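Local coordinates for protein 3-keto-5-aminohexanoate cleavage enzyme (PDB 3C6C) that probably catalyses the metal-dependent cleavage of 3-keto-5-aminohexanoate on a TIM beta/alpha-barrel, at residues 266-271 with 280-285; 249-254 with 287-292; 108-113 with 159-164. All blocks are in the same frame, centred on the assembly; numbering follows the deposited sequence.

In the fold
Contacts 1 and 2 are neighbours, with centres about 10 Å apart, and share helix 282-295. The first uses its N-terminal turn and the second the turns that follow. Both are buried, but they differ in chemistry: contact 1 joins a loop to the helix start by an amide hydrogen bond next to a nickel ligand, whereas contact 2 is apolar packing between two helices. Q250 of the second reaches the first through probable hydrogen bonds to N271 and G267. Contact 3 stands apart, its centre about 27 Å from that of contact 1 and 32 Å from that of contact 2. Partly buried, it pairs strands of a separate antiparallel sheet and, like contact 2, meets another subunit.

Contact 1 of 3, residues 266-271 with 280-285; sequences VGLEDN and ATNGQL. With NI (nickel (II) ion), chain B.
L268 and N282 meet through backbone and side chain at once. The N-H of L268 donates to N282 OD1 at 3.0 Å, with an N-H...O angle of 162° and the donor tilted 31° from the carbonyl plane. The leucine side chain then crosses the same amide obliquely. Its CB lies 3.9 Å from N282 OD1, and CG, placed anti to the carbonyl carbon (chi1 -64°), comes 3.6 Å from N282 ND2. At the tip the branches part: L268 CD1 stays by the amide, 3.4 Å from N282 ND2, while L268 CD2 reaches 3.4 Å from A280 O. The other amide end is also engaged, since N282 ND2 donates to V30 O. L285 comes in from the next turn, its CD1 lying 3.6 Å from G267 C. T281, in the N-cap position, forms a capping box with Q284 and so marks the start of helix 282-295. One residue past L268, E269 points elsewhere and binds nickel through OE2 at 2.2 Å, alongside H66, H68 and three waters. With both ends of its amide bonded, N282 has its rotation fixed, which ties the helix start to the loop carrying the metal ligand.

Contact 2 of 3, residues 249-254 with 287-292; sequences DQMPMM and ERARTV
M254, whose side chain crosses to A289 and V292, is held in its helix by the bond from its backbone N to Q250 O at 3.0 Å. Between 249-254 and 287-292 the contact is apolar or van der Waals in kind. M254 and M251, one turn apart and both deposited as selenomethionine, direct their CB atoms toward helix 282-295. M254 leaves the backbone with CG anti to the backbone N (chi1 178°), then bends at chi2 (-83°) and again at chi3. That bent course lays the chain along A289: M254 CG is 4.0 Å from A289 CB, and M254 SE is at the same distance from the A289 carbonyl O. The terminal M254 CE drops between two residues of the facing helix, 3.8 Å from A289 CA and equally far from V292 CB.

These are outer helices of the TIM barrel, and they run in broadly the same direction. The short axes of 250-254 and 287-292 cross at -33° and approach to 10.7 Å, a separation bridged by the selenomethionine chains. The nearest backbone pair is M251 with A289, their CA atoms 7.0 Å apart. Beneath, V264 and V266 of strand 264-266 receive M254 and M251 respectively, so the helix pair rests on a barrel strand.

M251 meets R288 at about a right angle, with M251 SE 3.8 Å from R288 CG. R288 is modelled in two conformers, and this approach holds for the one described. The aliphatic part of the arginine, rather than its guanidinium, does the touching. H295 of the second subunit packs against M251, R288 and V292, and its neighbour L296 packs on P252, which brings this pair of helices to a subunit interface.

Contact 3 of 3, residues 108-113 with 159-164; sequences AFLLPD and EFVYLN
Strands 108-113 and 158-162 are the two inner members of a four-stranded antiparallel sheet, and here L110 with V161 forms a hydrogen-bonded pair. L110 N donates to V161 O at 2.9 Å, and V161 N returns a bond to L110 O at 3.0 Å. Next along, F109 and Y162 make a non-hydrogen-bonded pair, and beyond them L163 N reaches A108 O at 2.8 Å. The short strand axes lie at 136°, some way from strict antiparallel.

On its other edge strand 108-113 pairs with strand 125-126, where A108 and F109 both face D125 in a classic beta bulge. This small sheet is distinct from the barrel strands.

On the F109 side, the rings of F109 and F160 pack obliquely, centroids 5.2 Å apart and planes at 49°. F109 CE1 sits over one face of the F160 ring, 3.6 Å from F160 CG. F160 can meet it because its CG lies between the backbone N and the carbonyl carbon (chi1 63°). L111 CD2 also reaches F160 CB, at 3.7 Å.

The opposite face carries L110 and V161, side by side, with L110 CD2 4.0 Å from V161 CG1 and 4.1 Å from L163 CD2. There V161 and L163 meet L163 and V161 of the third subunit. E159 hydrogen-bonds to T166 and forms a salt bridge to R170, both of that subunit.

Contact 1 of 3, residues 266-271 with 280-285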
loop_
_atom_site.group_PDB
_atom_site.type_symbol
_atom_site.label_atom_id
_atom_site.label_comp_id
_atom_site.label_asym_id
_atom_site.label_seq_id
_atom_site.Cartn_x
_atom_site.Cartn_y
_atom_site.Cartn_z
ATOM N N VAL A 266 25.108 4.314 -3.959
ATOM C CA VAL A 266 25.524 4.137 -5.336
ATOM C C VAL A 266 26.909 3.520 -5.398
ATOM O O VAL A 266 27.479 3.161 -4.372
ATOM C CB VAL A 266 25.447 5.478 -6.146
ATOM C CG1 VAL A 266 23.986 6.021 -6.160
ATOM C CG2 VAL A 266 26.434 6.555 -5.657
ATOM N N GLY A 267 27.432 3.390 -6.618
ATOM C CA GLY A 267 28.773 2.834 -6.810
ATOM C C GLY A 267 28.910 1.742 -7.839
ATOM O O GLY A 267 27.954 1.097 -8.216
ATOM N N LEU A 268 30.165 1.514 -8.226
ATOM C CA LEU A 268 30.505 0.528 -9.253
ATOM C C LEU A 268 30.251 -0.922 -8.814
ATOM O O LEU A 268 30.193 -1.822 -9.652
ATOM C CB LEU A 268 31.958 0.708 -9.720
ATOM C CG LEU A 268 32.284 2.024 -10.420
ATOM C CD1 LEU A 268 33.783 2.060 -10.745
ATOM C CD2 LEU A 268 31.428 2.173 -11.669
ATOM N N GLU A 269 30.116 -1.130 -7.499
ATOM C CA GLU A 269 29.739 -2.438 -6.970
ATOM C C GLU A 269 28.386 -2.864 -7.544
ATOM O O GLU A 269 28.125 -4.048 -7.787
ATOM C CB GLU A 269 29.684 -2.433 -5.429
ATOM C CG GLU A 269 29.107 -3.707 -4.850
ATOM C CD GLU A 269 29.447 -3.890 -3.378
ATOM O OE1 GLU A 269 30.345 -3.200 -2.854
ATOM O OE2 GLU A 269 28.796 -4.730 -2.742
ATOM N N ASP A 270 27.532 -1.876 -7.786
ATOM C CA ASP A 270 26.112 -2.095 -8.104
ATOM C C ASP A 270 25.717 -1.793 -9.554
ATOM O O ASP A 270 24.702 -2.269 -10.030
ATOM C CB ASP A 270 25.212 -1.247 -7.202
ATOM C CG ASP A 270 25.412 -1.518 -5.741
ATOM O OD1 ASP A 270 25.748 -2.678 -5.376
ATOM O OD2 ASP A 270 25.219 -0.558 -4.942
ATOM N N ASN A 271 26.533 -0.987 -10.215
ATOM C CA ASN A 271 26.255 -0.487 -11.548
ATOM C C ASN A 271 27.501 0.082 -12.174
ATOM O O ASN A 271 28.142 0.935 -11.582
ATOM C CB ASN A 271 25.203 0.632 -11.465
ATOM C CG ASN A 271 25.070 1.395 -12.767
ATOM O OD1 ASN A 271 24.978 0.796 -13.847
ATOM N ND2 ASN A 271 25.044 2.701 -12.670
ATOM N N ALA A 280 30.859 4.559 -15.989
ATOM C CA ALA A 280 30.977 5.565 -14.912
ATOM C C ALA A 280 32.223 5.390 -14.057
ATOM O O ALA A 280 32.774 4.295 -13.906
ATOM C CB ALA A 280 29.740 5.509 -13.987
ATOM N N THR A 281 32.642 6.499 -13.465
ATOM C CA THR A 281 33.463 6.444 -12.258
ATOM C C THR A 281 32.562 6.515 -11.011
ATOM O O THR A 281 31.421 6.974 -11.057
ATOM C CB THR A 281 34.484 7.614 -12.181
ATOM O OG1 THR A 281 33.782 8.841 -11.890
ATOM C CG2 THR A 281 35.366 7.735 -13.502
ATOM N N ASN A 282 33.110 6.100 -9.877
ATOM C CA ASN A 282 32.400 6.209 -8.601
ATOM C C ASN A 282 32.048 7.652 -8.317
ATOM O O ASN A 282 30.926 7.952 -7.943
ATOM C CB ASN A 282 33.189 5.612 -7.446
ATOM C CG ASN A 282 33.085 4.103 -7.399
ATOM O OD1 ASN A 282 32.015 3.559 -7.123
ATOM N ND2 ASN A 282 34.203 3.421 -7.659
ATOM N N GLY A 283 32.988 8.555 -8.572
ATOM C CA GLY A 283 32.745 9.985 -8.367
ATOM C C GLY A 283 31.577 10.517 -9.150
ATOM O O GLY A 283 30.765 11.313 -8.671
ATOM N N GLN A 284 31.467 10.052 -10.380
ATOM C CA GLN A 284 30.384 10.531 -11.242
ATOM C C GLN A 284 29.024 10.070 -10.701
ATOM O O GLN A 284 28.037 10.783 -10.728
ATOM C CB GLN A 284 30.600 10.043 -12.678
ATOM C CG GLN A 284 31.698 10.787 -13.341
ATOM C CD GLN A 284 32.190 10.143 -14.617
ATOM O OE1 GLN A 284 31.818 9.030 -14.959
ATOM N NE2 GLN A 284 33.073 10.854 -15.313
ATOM N N LEU A 285 28.997 8.859 -10.202
ATOM C CA LEU A 285 27.759 8.268 -9.655
ATOM C C LEU A 285 27.333 9.016 -8.398
ATOM O O LEU A 285 26.165 9.331 -8.213
ATOM C CB LEU A 285 27.917 6.769 -9.390
ATOM C CG LEU A 285 28.120 5.865 -10.611
ATOM C CD1 LEU A 285 28.357 4.404 -10.155
ATOM C CD2 LEU A 285 26.941 5.986 -11.643
HETATM NI NI NI B . 29.074 -5.399 -0.668
HETATM O O HOH W 1 28.326 -7.166 -1.721
HETATM O O HOH W 2 28.831 -6.594 1.043
HETATM O O HOH W 3 26.745 -5.104 -0.187
#

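Contact 2 of 3, residues 249-254 with 287-292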
loop_
_atom_site.group_PDB
_atom_site.type_symbol
_atom_site.label_atom_id
_atom_site.label_comp_id
_atom_site.label_asym_id
_atom_site.label_seq_id
_atom_site.Cartn_x
_atom_site.Cartn_y
_atom_site.Cartn_z
ATOM N N ASP A 249 18.438 0.173 -12.204
ATOM C CA ASP A 249 17.643 0.524 -11.026
ATOM C C ASP A 249 18.377 1.311 -9.945
ATOM O O ASP A 249 17.775 1.743 -8.986
ATOM C CB ASP A 249 17.008 -0.714 -10.404
ATOM C CG ASP A 249 15.903 -1.271 -11.281
ATOM O OD1 ASP A 249 15.140 -0.491 -11.856
ATOM O OD2 ASP A 249 15.837 -2.487 -11.407
ATOM N N GLN A 250 19.649 1.563 -10.153
ATOM C CA GLN A 250 20.450 2.235 -9.123
ATOM C C GLN A 250 19.905 3.641 -8.838
ATOM O O GLN A 250 19.627 3.992 -7.670
ATOM C CB GLN A 250 21.909 2.314 -9.553
ATOM C CG GLN A 250 22.796 3.185 -8.631
ATOM C CD GLN A 250 24.270 3.032 -8.970
ATOM O OE1 GLN A 250 24.759 3.626 -9.935
ATOM N NE2 GLN A 250 24.976 2.194 -8.189
HETATM N N MSE A 251 19.790 4.460 -9.884
HETATM C CA MSE A 251 19.350 5.867 -9.674
HETATM C C MSE A 251 17.871 5.974 -9.224
HETATM O O MSE A 251 17.577 6.712 -8.283
HETATM C CB MSE A 251 19.677 6.766 -10.872
HETATM C CG MSE A 251 21.173 7.006 -11.033
HETATM SE SE MSE A 251 22.098 7.816 -9.513
HETATM C CE MSE A 251 23.917 7.333 -9.915
ATOM N N PRO A 252 16.943 5.242 -9.874
ATOM C CA PRO A 252 15.552 5.213 -9.397
ATOM C C PRO A 252 15.423 4.812 -7.927
ATOM O O PRO A 252 14.686 5.445 -7.162
ATOM C CB PRO A 252 14.892 4.181 -10.335
ATOM C CG PRO A 252 15.670 4.356 -11.599
ATOM C CD PRO A 252 17.087 4.457 -11.111
HETATM N N MSE A 253 16.142 3.779 -7.508
HETATM C CA MSE A 253 15.996 3.338 -6.119
HETATM C C MSE A 253 16.606 4.333 -5.138
HETATM O O MSE A 253 16.109 4.525 -4.032
HETATM C CB MSE A 253 16.537 1.933 -5.892
HETATM C CG MSE A 253 15.660 0.822 -6.512
HETATM SE SE MSE A 253 13.760 0.766 -6.091
HETATM C CE MSE A 253 13.031 1.807 -7.371
HETATM N N MSE A 254 17.674 4.989 -5.561
HETATM C CA MSE A 254 18.284 6.060 -4.760
HETATM C C MSE A 254 17.278 7.195 -4.511
HETATM O O MSE A 254 17.059 7.635 -3.371
HETATM C CB MSE A 254 19.544 6.597 -5.475
HETATM C CG MSE A 254 20.295 7.773 -4.790
HETATM SE SE MSE A 254 19.538 9.492 -5.176
HETATM C CE MSE A 254 19.573 9.474 -7.104
ATOM N N GLU A 287 28.180 12.096 -7.718
ATOM C CA GLU A 287 27.820 13.463 -8.127
ATOM C C GLU A 287 26.388 13.511 -8.617
ATOM O O GLU A 287 25.602 14.407 -8.272
ATOM C CB GLU A 287 28.761 13.959 -9.219
ATOM C CG GLU A 287 28.384 15.297 -9.785
ATOM C CD GLU A 287 29.329 15.723 -10.921
ATOM O OE1 GLU A 287 29.982 14.832 -11.535
ATOM O OE2 GLU A 287 29.408 16.947 -11.185
ATOM N N ARG A 288 26.010 12.487 -9.358
ATOM C CA ARG A 288 24.653 12.415 -9.940
ATOM C C ARG A 288 23.602 12.299 -8.842
ATOM O O ARG A 288 22.591 12.992 -8.852
ATOM C CB ARG A 288 24.529 11.260 -10.949
ATOM C CG ARG A 288 23.100 10.956 -11.427
ATOM C CD ARG A 288 23.104 10.248 -12.796
ATOM N NE ARG A 288 23.819 11.113 -13.728
ATOM C CZ ARG A 288 24.032 10.866 -15.014
ATOM N NH1 ARG A 288 23.624 9.739 -15.568
ATOM N NH2 ARG A 288 24.686 11.762 -15.737
ATOM N N ALA A 289 23.879 11.428 -7.883
ATOM C CA ALA A 289 22.956 11.160 -6.761
ATOM C C ALA A 289 22.801 12.421 -5.893
ATOM O O ALA A 289 21.709 12.827 -5.483
ATOM C CB ALA A 289 23.468 9.937 -5.926
ATOM N N ARG A 290 23.937 13.063 -5.684
ATOM C CA ARG A 290 23.997 14.299 -4.871
ATOM C C ARG A 290 23.162 15.413 -5.488
ATOM O O ARG A 290 22.391 16.117 -4.801
ATOM C CB ARG A 290 25.442 14.734 -4.629
ATOM C CG ARG A 290 25.546 16.067 -3.911
ATOM C CD ARG A 290 26.976 16.361 -3.617
ATOM N NE ARG A 290 27.143 17.747 -3.209
ATOM C CZ ARG A 290 28.319 18.313 -2.985
ATOM N NH1 ARG A 290 29.431 17.602 -3.087
ATOM N NH2 ARG A 290 28.375 19.584 -2.622
ATOM N N THR A 291 23.296 15.544 -6.801
ATOM C CA THR A 291 22.532 16.532 -7.565
ATOM C C THR A 291 21.021 16.312 -7.436
ATOM O O THR A 291 20.249 17.237 -7.180
ATOM C CB THR A 291 22.976 16.559 -9.039
ATOM O OG1 THR A 291 24.328 17.033 -9.108
ATOM C CG2 THR A 291 22.060 17.473 -9.870
ATOM N N VAL A 292 20.612 15.059 -7.572
ATOM C CA VAL A 292 19.211 14.695 -7.419
ATOM C C VAL A 292 18.704 15.048 -6.012
ATOM O O VAL A 292 17.679 15.724 -5.840
ATOM C CB VAL A 292 18.930 13.204 -7.775
ATOM C CG1 VAL A 292 17.491 12.833 -7.315
ATOM C CG2 VAL A 292 19.133 12.952 -9.311
#

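Contact 3 of 3, residues 108-113 with 159-164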
loop_
_atom_site.group_PDB
_atom_site.type_symbol
_atom_site.label_atom_id
_atom_site.label_comp_id
_atom_site.label_asym_id
_atom_site.label_seq_id
_atom_site.Cartn_x
_atom_site.Cartn_y
_atom_site.Cartn_z
ATOM N N ALA A 108 30.128 -17.243 3.285
ATOM C CA ALA A 108 28.776 -17.785 3.438
ATOM C C ALA A 108 28.344 -18.429 2.131
ATOM O O ALA A 108 27.171 -18.604 1.848
ATOM C CB ALA A 108 27.772 -16.685 3.853
ATOM N N PHE A 109 29.342 -18.736 1.323
ATOM C CA PHE A 109 29.131 -19.190 -0.066
ATOM C C PHE A 109 29.064 -20.716 -0.188
ATOM O O PHE A 109 30.050 -21.415 -0.056
ATOM C CB PHE A 109 30.223 -18.592 -0.962
ATOM C CG PHE A 109 30.154 -19.013 -2.408
ATOM C CD1 PHE A 109 29.185 -18.482 -3.257
ATOM C CD2 PHE A 109 31.078 -19.904 -2.929
ATOM C CE1 PHE A 109 29.121 -18.859 -4.586
ATOM C CE2 PHE A 109 31.030 -20.282 -4.267
ATOM C CZ PHE A 109 30.050 -19.762 -5.094
ATOM N N LEU A 110 27.841 -21.200 -0.408
ATOM C CA LEU A 110 27.532 -22.641 -0.450
ATOM C C LEU A 110 27.086 -23.088 -1.824
ATOM O O LEU A 110 26.184 -22.515 -2.439
ATOM C CB LEU A 110 26.440 -23.002 0.582
ATOM C CG LEU A 110 25.972 -24.457 0.602
ATOM C CD1 LEU A 110 27.107 -25.382 1.091
ATOM C CD2 LEU A 110 24.749 -24.625 1.496
ATOM N N LEU A 111 27.744 -24.144 -2.278
ATOM C CA LEU A 111 27.423 -24.802 -3.556
ATOM C C LEU A 111 27.100 -26.268 -3.293
ATOM O O LEU A 111 27.994 -27.114 -3.259
ATOM C CB LEU A 111 28.586 -24.704 -4.556
ATOM C CG LEU A 111 28.906 -23.336 -5.150
ATOM C CD1 LEU A 111 30.267 -23.378 -5.859
ATOM C CD2 LEU A 111 27.800 -22.841 -6.091
ATOM N N PRO A 112 25.814 -26.573 -3.063
ATOM C CA PRO A 112 25.465 -27.969 -2.792
ATOM C C PRO A 112 25.833 -28.902 -3.945
ATOM O O PRO A 112 25.638 -28.583 -5.114
ATOM C CB PRO A 112 23.950 -27.916 -2.577
ATOM C CG PRO A 112 23.660 -26.496 -2.206
ATOM C CD PRO A 112 24.653 -25.670 -2.949
ATOM N N ASP A 113 26.392 -30.040 -3.568
ATOM C CA ASP A 113 26.773 -31.095 -4.530
ATOM C C ASP A 113 25.515 -31.688 -5.179
ATOM O O ASP A 113 24.637 -32.239 -4.498
ATOM C CB ASP A 113 27.624 -32.169 -3.831
ATOM C CG ASP A 113 28.109 -33.269 -4.769
ATOM O OD1 ASP A 113 27.581 -33.405 -5.897
ATOM O OD2 ASP A 113 29.023 -34.022 -4.347
ATOM N N GLU A 159 24.261 -19.695 -10.015
ATOM C CA GLU A 159 23.278 -19.983 -8.945
ATOM C C GLU A 159 23.941 -20.637 -7.744
ATOM O O GLU A 159 24.712 -21.579 -7.864
ATOM C CB GLU A 159 22.101 -20.818 -9.471
ATOM C CG GLU A 159 21.318 -20.068 -10.552
ATOM C CD GLU A 159 19.799 -20.106 -10.417
ATOM O OE1 GLU A 159 19.237 -19.919 -9.308
ATOM O OE2 GLU A 159 19.140 -20.273 -11.463
ATOM N N PHE A 160 23.665 -20.081 -6.573
ATOM C CA PHE A 160 24.221 -20.621 -5.326
ATOM C C PHE A 160 23.304 -20.350 -4.156
ATOM O O PHE A 160 22.252 -19.719 -4.299
ATOM C CB PHE A 160 25.598 -20.005 -5.030
ATOM C CG PHE A 160 25.561 -18.509 -4.811
ATOM C CD1 PHE A 160 25.432 -17.638 -5.886
ATOM C CD2 PHE A 160 25.638 -17.975 -3.529
ATOM C CE1 PHE A 160 25.391 -16.274 -5.693
ATOM C CE2 PHE A 160 25.571 -16.597 -3.330
ATOM C CZ PHE A 160 25.456 -15.751 -4.413
ATOM N N VAL A 161 23.776 -20.814 -3.001
ATOM C CA VAL A 161 23.113 -20.607 -1.722
ATOM C C VAL A 161 23.977 -19.778 -0.781
ATOM O O VAL A 161 25.150 -20.055 -0.556
ATOM C CB VAL A 161 22.734 -21.942 -1.011
ATOM C CG1 VAL A 161 22.250 -21.661 0.427
ATOM C CG2 VAL A 161 21.665 -22.708 -1.791
ATOM N N TYR A 162 23.364 -18.716 -0.272
ATOM C CA TYR A 162 23.951 -17.895 0.807
ATOM C C TYR A 162 23.552 -18.536 2.099
ATOM O O TYR A 162 22.366 -18.619 2.407
ATOM C CB TYR A 162 23.402 -16.449 0.878
ATOM C CG TYR A 162 24.235 -15.366 0.232
ATOM C CD1 TYR A 162 25.599 -15.516 0.053
ATOM C CD2 TYR A 162 23.646 -14.171 -0.156
ATOM C CE1 TYR A 162 26.354 -14.518 -0.537
ATOM C CE2 TYR A 162 24.387 -13.162 -0.748
ATOM C CZ TYR A 162 25.742 -13.346 -0.937
ATOM O OH TYR A 162 26.491 -12.364 -1.523
ATOM N N LEU A 163 24.545 -18.980 2.848
ATOM C CA LEU A 163 24.326 -19.705 4.112
ATOM C C LEU A 163 24.835 -18.953 5.326
ATOM O O LEU A 163 26.037 -18.967 5.670
ATOM C CB LEU A 163 24.946 -21.113 4.050
ATOM C CG LEU A 163 24.662 -22.003 5.259
ATOM C CD1 LEU A 163 23.206 -22.427 5.258
ATOM C CD2 LEU A 163 25.612 -23.216 5.272
ATOM N N ASN A 164 23.887 -18.258 5.927
ATOM C CA ASN A 164 24.102 -17.530 7.172
ATOM C C ASN A 164 23.063 -17.927 8.215
ATOM O O ASN A 164 21.982 -17.335 8.302
ATOM C CB ASN A 164 24.049 -16.024 6.912
ATOM C CG ASN A 164 25.171 -15.555 6.013
ATOM O OD1 ASN A 164 26.332 -15.494 6.418
ATOM N ND2 ASN A 164 24.828 -15.219 4.791
#